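Local coordinates for macrolide export ATP-binding/permease protein MacB (Actinobacillus actinomycetemcomitans, PDB 3FTJ) that probably acts, as a homodimer, as the inner-membrane ABC transporter of the tripartite MacAB-TdeA efflux system that exports macrolides, this chain being its periplasmic region, at residues D99-D110 against N155-K166; T13-F24 against K204-D212. All coordinates share one frame; numbering follows the deposited sequence.

Interaction 1 of 2, residues D99-D110 against N155-K166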
# COMPACT_ATOMS: atom_id res chain seq x y z
N ASP A 99 11.17 -3.11 11.97
CA ASP A 99 9.95 -2.37 12.33
C ASP A 99 8.75 -3.28 12.10
O ASP A 99 7.87 -3.41 12.95
CB ASP A 99 9.81 -1.11 11.49
CG ASP A 99 10.86 -0.06 11.81
OD1 ASP A 99 11.11 0.20 13.01
OD2 ASP A 99 11.41 0.53 10.86
N VAL A 100 8.73 -3.93 10.94
CA VAL A 100 7.65 -4.85 10.60
C VAL A 100 7.58 -6.02 11.58
O VAL A 100 6.52 -6.31 12.13
CB VAL A 100 7.82 -5.37 9.18
CG1 VAL A 100 6.84 -6.51 8.90
CG2 VAL A 100 7.66 -4.22 8.18
N ASP A 101 8.72 -6.69 11.79
CA ASP A 101 8.79 -7.85 12.68
C ASP A 101 8.38 -7.54 14.13
O ASP A 101 7.75 -8.37 14.79
CB ASP A 101 10.20 -8.44 12.68
CG ASP A 101 10.47 -9.33 11.47
OD1 ASP A 101 9.55 -10.05 11.04
OD2 ASP A 101 11.61 -9.31 10.96
N GLN A 102 8.75 -6.36 14.62
CA GLN A 102 8.48 -5.99 16.00
C GLN A 102 7.22 -5.12 16.13
O GLN A 102 6.89 -4.66 17.22
CB GLN A 102 9.68 -5.26 16.60
CG GLN A 102 10.98 -6.06 16.56
CD GLN A 102 10.87 -7.37 17.32
OE1 GLN A 102 10.66 -7.38 18.54
NE2 GLN A 102 11.00 -8.48 16.61
N SER A 103 6.51 -4.91 15.03
CA SER A 103 5.30 -4.10 15.06
C SER A 103 5.56 -2.79 15.79
O SER A 103 4.84 -2.43 16.72
CB SER A 103 4.17 -4.87 15.75
OG SER A 103 3.80 -6.02 15.00
N ASN A 104 6.60 -2.07 15.37
CA ASN A 104 6.97 -0.81 16.00
C ASN A 104 5.98 0.29 15.65
O ASN A 104 5.53 0.39 14.50
CB ASN A 104 8.38 -0.39 15.59
CG ASN A 104 9.47 -1.15 16.33
OD1 ASN A 104 10.63 -1.14 15.93
ND2 ASN A 104 9.10 -1.81 17.42
N GLN A 105 5.65 1.12 16.63
CA GLN A 105 4.78 2.26 16.40
C GLN A 105 5.60 3.42 15.87
O GLN A 105 5.89 4.39 16.58
CB GLN A 105 4.03 2.64 17.68
CG GLN A 105 2.99 1.60 18.05
CD GLN A 105 2.51 1.70 19.49
OE1 GLN A 105 2.25 0.70 20.14
NE2 GLN A 105 2.41 2.92 20.00
N VAL A 106 6.02 3.29 14.62
CA VAL A 106 6.78 4.33 13.95
C VAL A 106 6.02 4.72 12.70
O VAL A 106 5.29 3.91 12.13
CB VAL A 106 8.21 3.86 13.57
CG1 VAL A 106 9.05 3.58 14.82
CG2 VAL A 106 8.14 2.63 12.68
N VAL A 107 6.19 5.96 12.27
CA VAL A 107 5.48 6.41 11.10
C VAL A 107 6.39 7.18 10.16
O VAL A 107 7.32 7.88 10.58
CB VAL A 107 4.23 7.26 11.50
CG1 VAL A 107 4.63 8.48 12.30
CG2 VAL A 107 3.46 7.65 10.27
N VAL A 108 6.14 7.01 8.87
CA VAL A 108 6.82 7.80 7.85
C VAL A 108 5.82 8.79 7.26
O VAL A 108 4.74 8.40 6.83
CB VAL A 108 7.43 6.90 6.74
CG1 VAL A 108 7.96 7.74 5.59
CG2 VAL A 108 8.54 6.01 7.32
N LEU A 109 6.17 10.08 7.26
CA LEU A 109 5.26 11.11 6.79
C LEU A 109 5.36 11.39 5.30
O LEU A 109 6.41 11.24 4.67
CB LEU A 109 5.47 12.41 7.56
CG LEU A 109 5.23 12.37 9.07
CD1 LEU A 109 5.29 13.79 9.61
CD2 LEU A 109 3.90 11.73 9.38
N ASP A 110 4.23 11.78 4.74
CA ASP A 110 4.14 12.33 3.40
C ASP A 110 4.74 13.74 3.42
O ASP A 110 4.75 14.40 4.45
CB ASP A 110 2.65 12.40 3.04
CG ASP A 110 2.41 12.82 1.64
OD1 ASP A 110 1.88 11.99 0.86
OD2 ASP A 110 2.74 13.98 1.31
N ASN A 155 -1.14 11.81 4.67
CA ASN A 155 -0.81 10.40 4.57
C ASN A 155 0.29 10.06 5.56
O ASN A 155 1.33 10.72 5.60
CB ASN A 155 -0.39 10.07 3.14
CG ASN A 155 -1.48 10.37 2.13
OD1 ASN A 155 -2.60 9.88 2.24
ND2 ASN A 155 -1.16 11.19 1.14
N LEU A 156 0.05 9.04 6.38
CA LEU A 156 1.07 8.49 7.25
C LEU A 156 1.28 7.01 6.93
O LEU A 156 0.31 6.29 6.69
CB LEU A 156 0.70 8.64 8.73
CG LEU A 156 0.14 9.95 9.29
CD1 LEU A 156 0.65 10.11 10.71
CD2 LEU A 156 0.53 11.16 8.48
N TYR A 157 2.53 6.56 6.93
CA TYR A 157 2.85 5.17 6.59
C TYR A 157 3.52 4.44 7.74
O TYR A 157 4.54 4.88 8.26
CB TYR A 157 3.74 5.13 5.35
CG TYR A 157 3.17 5.89 4.18
CD1 TYR A 157 2.17 5.35 3.40
CD2 TYR A 157 3.63 7.16 3.87
CE1 TYR A 157 1.64 6.04 2.33
CE2 TYR A 157 3.10 7.86 2.80
CZ TYR A 157 2.11 7.29 2.04
OH TYR A 157 1.58 7.98 0.97
N SER A 158 2.95 3.30 8.11
CA SER A 158 3.39 2.54 9.26
C SER A 158 3.42 1.07 8.86
O SER A 158 2.83 0.70 7.84
CB SER A 158 2.39 2.77 10.41
OG SER A 158 2.89 2.34 11.65
N PRO A 159 4.13 0.21 9.62
CA PRO A 159 4.17 -1.19 9.19
C PRO A 159 2.79 -1.82 9.23
O PRO A 159 2.03 -1.56 10.18
CB PRO A 159 5.07 -1.86 10.25
CG PRO A 159 5.90 -0.73 10.80
CD PRO A 159 4.99 0.46 10.79
N TYR A 160 2.45 -2.63 8.23
CA TYR A 160 1.16 -3.32 8.19
C TYR A 160 0.91 -4.08 9.49
O TYR A 160 -0.23 -4.17 9.95
CB TYR A 160 1.06 -4.27 6.99
CG TYR A 160 1.97 -5.50 7.05
CD1 TYR A 160 1.65 -6.59 7.83
CD2 TYR A 160 3.16 -5.54 6.32
CE1 TYR A 160 2.49 -7.72 7.90
CE2 TYR A 160 4.01 -6.65 6.37
CZ TYR A 160 3.66 -7.74 7.17
OH TYR A 160 4.49 -8.84 7.22
N SER A 161 1.98 -4.63 10.07
CA SER A 161 1.87 -5.43 11.29
C SER A 161 1.41 -4.58 12.48
O SER A 161 0.52 -4.97 13.23
CB SER A 161 3.21 -6.10 11.60
OG SER A 161 4.26 -5.15 11.58
N THR A 162 2.04 -3.42 12.63
CA THR A 162 1.66 -2.46 13.67
C THR A 162 0.20 -2.02 13.55
O THR A 162 -0.52 -1.95 14.54
CB THR A 162 2.53 -1.21 13.59
OG1 THR A 162 3.90 -1.60 13.51
CG2 THR A 162 2.33 -0.32 14.82
N VAL A 163 -0.22 -1.73 12.32
CA VAL A 163 -1.57 -1.23 12.09
C VAL A 163 -2.61 -2.33 12.33
O VAL A 163 -3.64 -2.09 12.95
CB VAL A 163 -1.70 -0.63 10.68
CG1 VAL A 163 -3.14 -0.30 10.36
CG2 VAL A 163 -0.86 0.61 10.60
N LEU A 164 -2.31 -3.54 11.87
CA LEU A 164 -3.21 -4.66 12.07
C LEU A 164 -3.26 -5.03 13.55
O LEU A 164 -4.33 -5.21 14.10
CB LEU A 164 -2.74 -5.87 11.25
CG LEU A 164 -2.92 -5.80 9.73
CD1 LEU A 164 -2.17 -6.93 9.05
CD2 LEU A 164 -4.41 -5.82 9.35
N ASN A 165 -2.10 -5.15 14.17
CA ASN A 165 -2.03 -5.62 15.55
C ASN A 165 -2.63 -4.62 16.54
O ASN A 165 -3.28 -5.01 17.51
CB ASN A 165 -0.58 -5.97 15.94
CG ASN A 165 -0.08 -7.25 15.26
OD1 ASN A 165 -0.86 -8.14 14.91
ND2 ASN A 165 1.24 -7.36 15.09
N LYS A 166 -2.43 -3.33 16.29
CA LYS A 166 -2.76 -2.30 17.27
C LYS A 166 -3.93 -1.39 16.89
O LYS A 166 -4.55 -0.78 17.77
CB LYS A 166 -1.52 -1.45 17.57
CG LYS A 166 -0.39 -2.23 18.26
CD LYS A 166 0.92 -1.45 18.24
CE LYS A 166 1.97 -2.07 19.16
NZ LYS A 166 2.65 -3.24 18.54
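Strand 106-110 runs antiparallel to strand 155-159, the axes 4.5 Å apart at 150°, with Val108 and Tyr157 as the hydrogen-bonded pair. Val108 N gives a nearly straight bond to Tyr157 O (2.7 Å), and Tyr157 N returns one to Val108 O. On the face of Leu109 and Leu156 the two leucines run alongside one another in the same direction, and Leu109 CD2 touches Leu156 CD2 at 3.5 Å. Val107 CG2 presses on Leu156 CB at 3.3 Å, a tight carbon contact. At the far end Asn155 ND2 donates a hydrogen bond (3.2 Å) to Asp110 OD1 from above the carboxylate plane, while Asp110 OD2 caps Ser112 N at the start of helix 111-118. Both strands belong to the mixed sheet of the MacB-like periplasmic core domain, where strand 106-110 also pairs with strand 133-141 and strand 155-159 with strand 67-77. At the opposite end of the pairing, the Schellman motif at Ser103, just after helix 97-102, is met by helix 160-168, which begins right after Pro159. Ser161 OG, set between its backbone N and carbonyl carbon (chi1 51°), reaches a lone pair of Val100 O at 2.6 Å; that oxygen also accepts from Ser103 N. Thr162 OG1 bonds Asn104 O from above the carbonyl plane (2.8 Å). Ser103 is gripped twice: Asn165 ND2 donates to its OG, and Lys166 NZ, turned by the bend at the end of its chain (chi4 80°), reaches a lone pair of its O at 3.0 Å.

Interaction 2 of 2, residues T13-F24 against K204-D212; sequences TNTMTIFNGNGF and KDFFIMNSD
Phe207 CG stands between its backbone N and carbonyl carbon (chi1 60°), which brings the ring across to segment 13-24, while bends at chi2 and chi3 carry the Met209 sulfur to Phe24. The Phe207 ring is clasped on both faces: Gly23 CA sits over its centre, 3.6 Å from the centroid, and Phe19 CB covers the opposite face, displaced toward the rim. The Phe19 and Phe207 planes differ by only 22°, but the rings are displaced with little overlap. Phe207 also turns its edge to the face of Phe24 in a T-shaped pair, with centroids 5.3 Å apart and planes at 87°. Met209 SD approaches the Phe24 ring obliquely, 4.2 Å from its centroid, a Met-aromatic contact, while Met209 CG packs against Phe19 CE2. Beneath this cluster lies an antiparallel ladder in which Thr17 pairs with Met209 and Phe19 with Phe207; strand 15-20 lies between strands 206-209 and 175-180 in the mixed sheet of the periplasmic region. The other face carries Ile18, whose CG1 lies 4.1 Å from Ile208 CG1, under helix 186-201. Asn210 ND2, bonded to Glu190 of that helix, also makes a weak bond to Met16 SD at 3.5 Å. The ladder bonds set the strand register, and the glycine-containing loop 21-24 is held over Phe207 by a backbone bond from Gly21 N to Asp205 O (3.1 Å) and by weak, largely apolar contacts around the ring.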
# COMPACT_ATOMS: atom_id res chain seq x y z
N THR A 13 3.75 -1.54 -14.92
CA THR A 13 4.54 -2.33 -15.86
C THR A 13 5.03 -3.63 -15.21
O THR A 13 4.58 -4.72 -15.57
CB THR A 13 5.72 -1.52 -16.44
OG1 THR A 13 6.40 -0.83 -15.38
CG2 THR A 13 5.21 -0.50 -17.45
N ASN A 14 5.93 -3.51 -14.24
CA ASN A 14 6.43 -4.69 -13.52
C ASN A 14 5.78 -4.86 -12.15
O ASN A 14 6.21 -5.71 -11.36
CB ASN A 14 7.95 -4.65 -13.40
CG ASN A 14 8.65 -5.30 -14.59
OD1 ASN A 14 8.19 -6.32 -15.11
ND2 ASN A 14 9.77 -4.72 -15.01
N THR A 15 4.76 -4.07 -11.87
CA THR A 15 4.01 -4.19 -10.62
C THR A 15 2.53 -4.43 -10.88
O THR A 15 1.96 -3.94 -11.85
CB THR A 15 4.14 -2.93 -9.76
OG1 THR A 15 3.50 -1.84 -10.42
CG2 THR A 15 5.61 -2.59 -9.53
N MET A 16 1.91 -5.21 -10.00
CA MET A 16 0.47 -5.43 -10.05
C MET A 16 -0.08 -5.27 -8.66
O MET A 16 0.57 -5.66 -7.69
CB MET A 16 0.17 -6.85 -10.53
CG MET A 16 0.73 -7.16 -11.89
SD MET A 16 0.39 -8.85 -12.38
CE MET A 16 1.21 -8.86 -13.98
N THR A 17 -1.27 -4.67 -8.56
CA THR A 17 -1.93 -4.49 -7.27
C THR A 17 -3.21 -5.31 -7.24
O THR A 17 -4.07 -5.18 -8.11
CB THR A 17 -2.25 -3.01 -6.99
OG1 THR A 17 -1.04 -2.23 -7.08
CG2 THR A 17 -2.87 -2.83 -5.60
N ILE A 18 -3.32 -6.17 -6.23
CA ILE A 18 -4.50 -7.00 -6.06
C ILE A 18 -5.46 -6.37 -5.04
O ILE A 18 -5.05 -6.02 -3.93
CB ILE A 18 -4.09 -8.40 -5.61
CG1 ILE A 18 -2.98 -8.93 -6.52
CG2 ILE A 18 -5.29 -9.33 -5.61
CD1 ILE A 18 -1.98 -9.79 -5.81
N PHE A 19 -6.72 -6.22 -5.43
CA PHE A 19 -7.74 -5.57 -4.62
C PHE A 19 -8.90 -6.52 -4.31
O PHE A 19 -9.22 -7.39 -5.11
CB PHE A 19 -8.34 -4.38 -5.37
CG PHE A 19 -7.40 -3.22 -5.52
CD1 PHE A 19 -7.27 -2.28 -4.52
CD2 PHE A 19 -6.66 -3.06 -6.68
CE1 PHE A 19 -6.41 -1.21 -4.66
CE2 PHE A 19 -5.81 -1.99 -6.83
CZ PHE A 19 -5.69 -1.06 -5.81
N ASN A 20 -9.54 -6.32 -3.16
CA ASN A 20 -10.77 -7.03 -2.84
C ASN A 20 -11.88 -6.63 -3.79
O ASN A 20 -11.94 -5.49 -4.23
CB ASN A 20 -11.21 -6.72 -1.41
CG ASN A 20 -10.19 -7.14 -0.39
OD1 ASN A 20 -9.67 -6.32 0.37
ND2 ASN A 20 -9.88 -8.42 -0.37
N GLY A 21 -12.76 -7.57 -4.10
CA GLY A 21 -13.95 -7.26 -4.88
C GLY A 21 -13.83 -7.59 -6.35
O GLY A 21 -12.97 -8.37 -6.75
N ASN A 22 -14.68 -6.96 -7.16
CA ASN A 22 -14.81 -7.30 -8.57
C ASN A 22 -14.38 -6.19 -9.52
O ASN A 22 -14.24 -6.42 -10.72
CB ASN A 22 -16.26 -7.71 -8.87
CG ASN A 22 -16.71 -8.88 -8.02
OD1 ASN A 22 -17.83 -8.89 -7.49
ND2 ASN A 22 -15.85 -9.88 -7.89
N GLY A 23 -14.16 -5.00 -8.98
CA GLY A 23 -13.69 -3.88 -9.76
C GLY A 23 -14.10 -2.57 -9.12
O GLY A 23 -14.88 -2.56 -8.17
N PHE A 24 -13.59 -1.46 -9.64
CA PHE A 24 -14.01 -0.14 -9.15
C PHE A 24 -15.45 0.13 -9.56
O PHE A 24 -16.10 1.04 -9.03
CB PHE A 24 -13.09 0.96 -9.68
CG PHE A 24 -11.65 0.77 -9.31
CD1 PHE A 24 -11.27 0.63 -7.99
CD2 PHE A 24 -10.68 0.73 -10.30
CE1 PHE A 24 -9.94 0.46 -7.65
CE2 PHE A 24 -9.35 0.56 -9.96
CZ PHE A 24 -8.98 0.42 -8.64
N LYS A 204 -12.93 -16.37 -7.23
CA LYS A 204 -12.38 -15.11 -7.72
C LYS A 204 -13.13 -13.94 -7.08
O LYS A 204 -14.15 -13.49 -7.58
CB LYS A 204 -12.46 -15.03 -9.25
CG LYS A 204 -11.93 -13.73 -9.84
CD LYS A 204 -10.52 -13.87 -10.37
CE LYS A 204 -9.98 -12.56 -10.89
NZ LYS A 204 -11.03 -11.76 -11.56
N ASP A 205 -12.61 -13.49 -5.94
CA ASP A 205 -13.23 -12.42 -5.19
C ASP A 205 -12.25 -11.26 -5.03
O ASP A 205 -12.22 -10.58 -4.01
CB ASP A 205 -13.68 -12.93 -3.82
CG ASP A 205 -12.53 -13.48 -2.99
OD1 ASP A 205 -11.37 -13.31 -3.40
OD2 ASP A 205 -12.80 -14.08 -1.93
N PHE A 206 -11.44 -11.06 -6.07
CA PHE A 206 -10.40 -10.03 -6.07
C PHE A 206 -10.20 -9.65 -7.51
O PHE A 206 -10.66 -10.34 -8.41
CB PHE A 206 -9.09 -10.61 -5.53
CG PHE A 206 -8.60 -11.81 -6.30
CD1 PHE A 206 -7.80 -11.65 -7.42
CD2 PHE A 206 -8.97 -13.09 -5.91
CE1 PHE A 206 -7.36 -12.76 -8.15
CE2 PHE A 206 -8.53 -14.20 -6.63
CZ PHE A 206 -7.73 -14.04 -7.75
N PHE A 207 -9.50 -8.55 -7.75
CA PHE A 207 -9.15 -8.18 -9.11
C PHE A 207 -7.76 -7.58 -9.13
O PHE A 207 -7.26 -7.12 -8.10
CB PHE A 207 -10.18 -7.23 -9.72
CG PHE A 207 -10.34 -5.93 -8.98
CD1 PHE A 207 -9.79 -4.76 -9.48
CD2 PHE A 207 -11.07 -5.87 -7.80
CE1 PHE A 207 -9.94 -3.55 -8.81
CE2 PHE A 207 -11.23 -4.66 -7.13
CZ PHE A 207 -10.67 -3.51 -7.63
N ILE A 208 -7.13 -7.60 -10.30
CA ILE A 208 -5.74 -7.17 -10.42
C ILE A 208 -5.64 -5.93 -11.29
O ILE A 208 -6.26 -5.84 -12.35
CB ILE A 208 -4.87 -8.31 -10.99
CG1 ILE A 208 -4.98 -9.55 -10.10
CG2 ILE A 208 -3.43 -7.86 -11.14
CD1 ILE A 208 -3.94 -10.61 -10.41
N MET A 209 -4.87 -4.96 -10.81
CA MET A 209 -4.63 -3.72 -11.53
C MET A 209 -3.18 -3.70 -11.98
O MET A 209 -2.27 -3.86 -11.17
CB MET A 209 -4.85 -2.51 -10.61
CG MET A 209 -6.25 -2.35 -10.07
SD MET A 209 -7.28 -1.36 -11.16
CE MET A 209 -8.25 -2.63 -11.98
N ASN A 210 -2.97 -3.49 -13.27
CA ASN A 210 -1.63 -3.33 -13.83
C ASN A 210 -1.69 -2.59 -15.15
O ASN A 210 -2.75 -2.09 -15.55
CB ASN A 210 -0.96 -4.69 -14.00
CG ASN A 210 -1.82 -5.68 -14.76
OD1 ASN A 210 -2.69 -5.29 -15.54
ND2 ASN A 210 -1.57 -6.96 -14.55
N SER A 211 -0.56 -2.51 -15.84
CA SER A 211 -0.50 -1.87 -17.15
C SER A 211 -1.56 -2.42 -18.10
O SER A 211 -2.30 -1.67 -18.73
CB SER A 211 0.89 -2.05 -17.76
OG SER A 211 1.03 -1.25 -18.92
N ASP A 212 -1.65 -3.75 -18.17
CA ASP A 212 -2.64 -4.39 -19.04
C ASP A 212 -4.07 -3.94 -18.75
O ASP A 212 -4.86 -3.73 -19.67
CB ASP A 212 -2.53 -5.91 -18.95
CG ASP A 212 -3.48 -6.61 -19.90
OD1 ASP A 212 -3.31 -6.45 -21.13
OD2 ASP A 212 -4.40 -7.32 -19.42

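From the N terminus, strand 15-20 comes first, and its partner, strand 206-209, follows only near the C terminus; interaction 2 therefore closes a loop of 179 residues. Interaction 1 falls wholly within that span, joining 99-110 to 155-166 across 44 intervening residues, so the two loops nest and do not cross. Their centres are 24 Å apart, on opposite sides of the chain's centre, and their nearest atoms stay about 10 Å from each other. The connection runs through one mixed sheet: strand 155-159 pairs with 67-77, which joins the long strand 49-64, and this leads through 175-180 to strand 15-20.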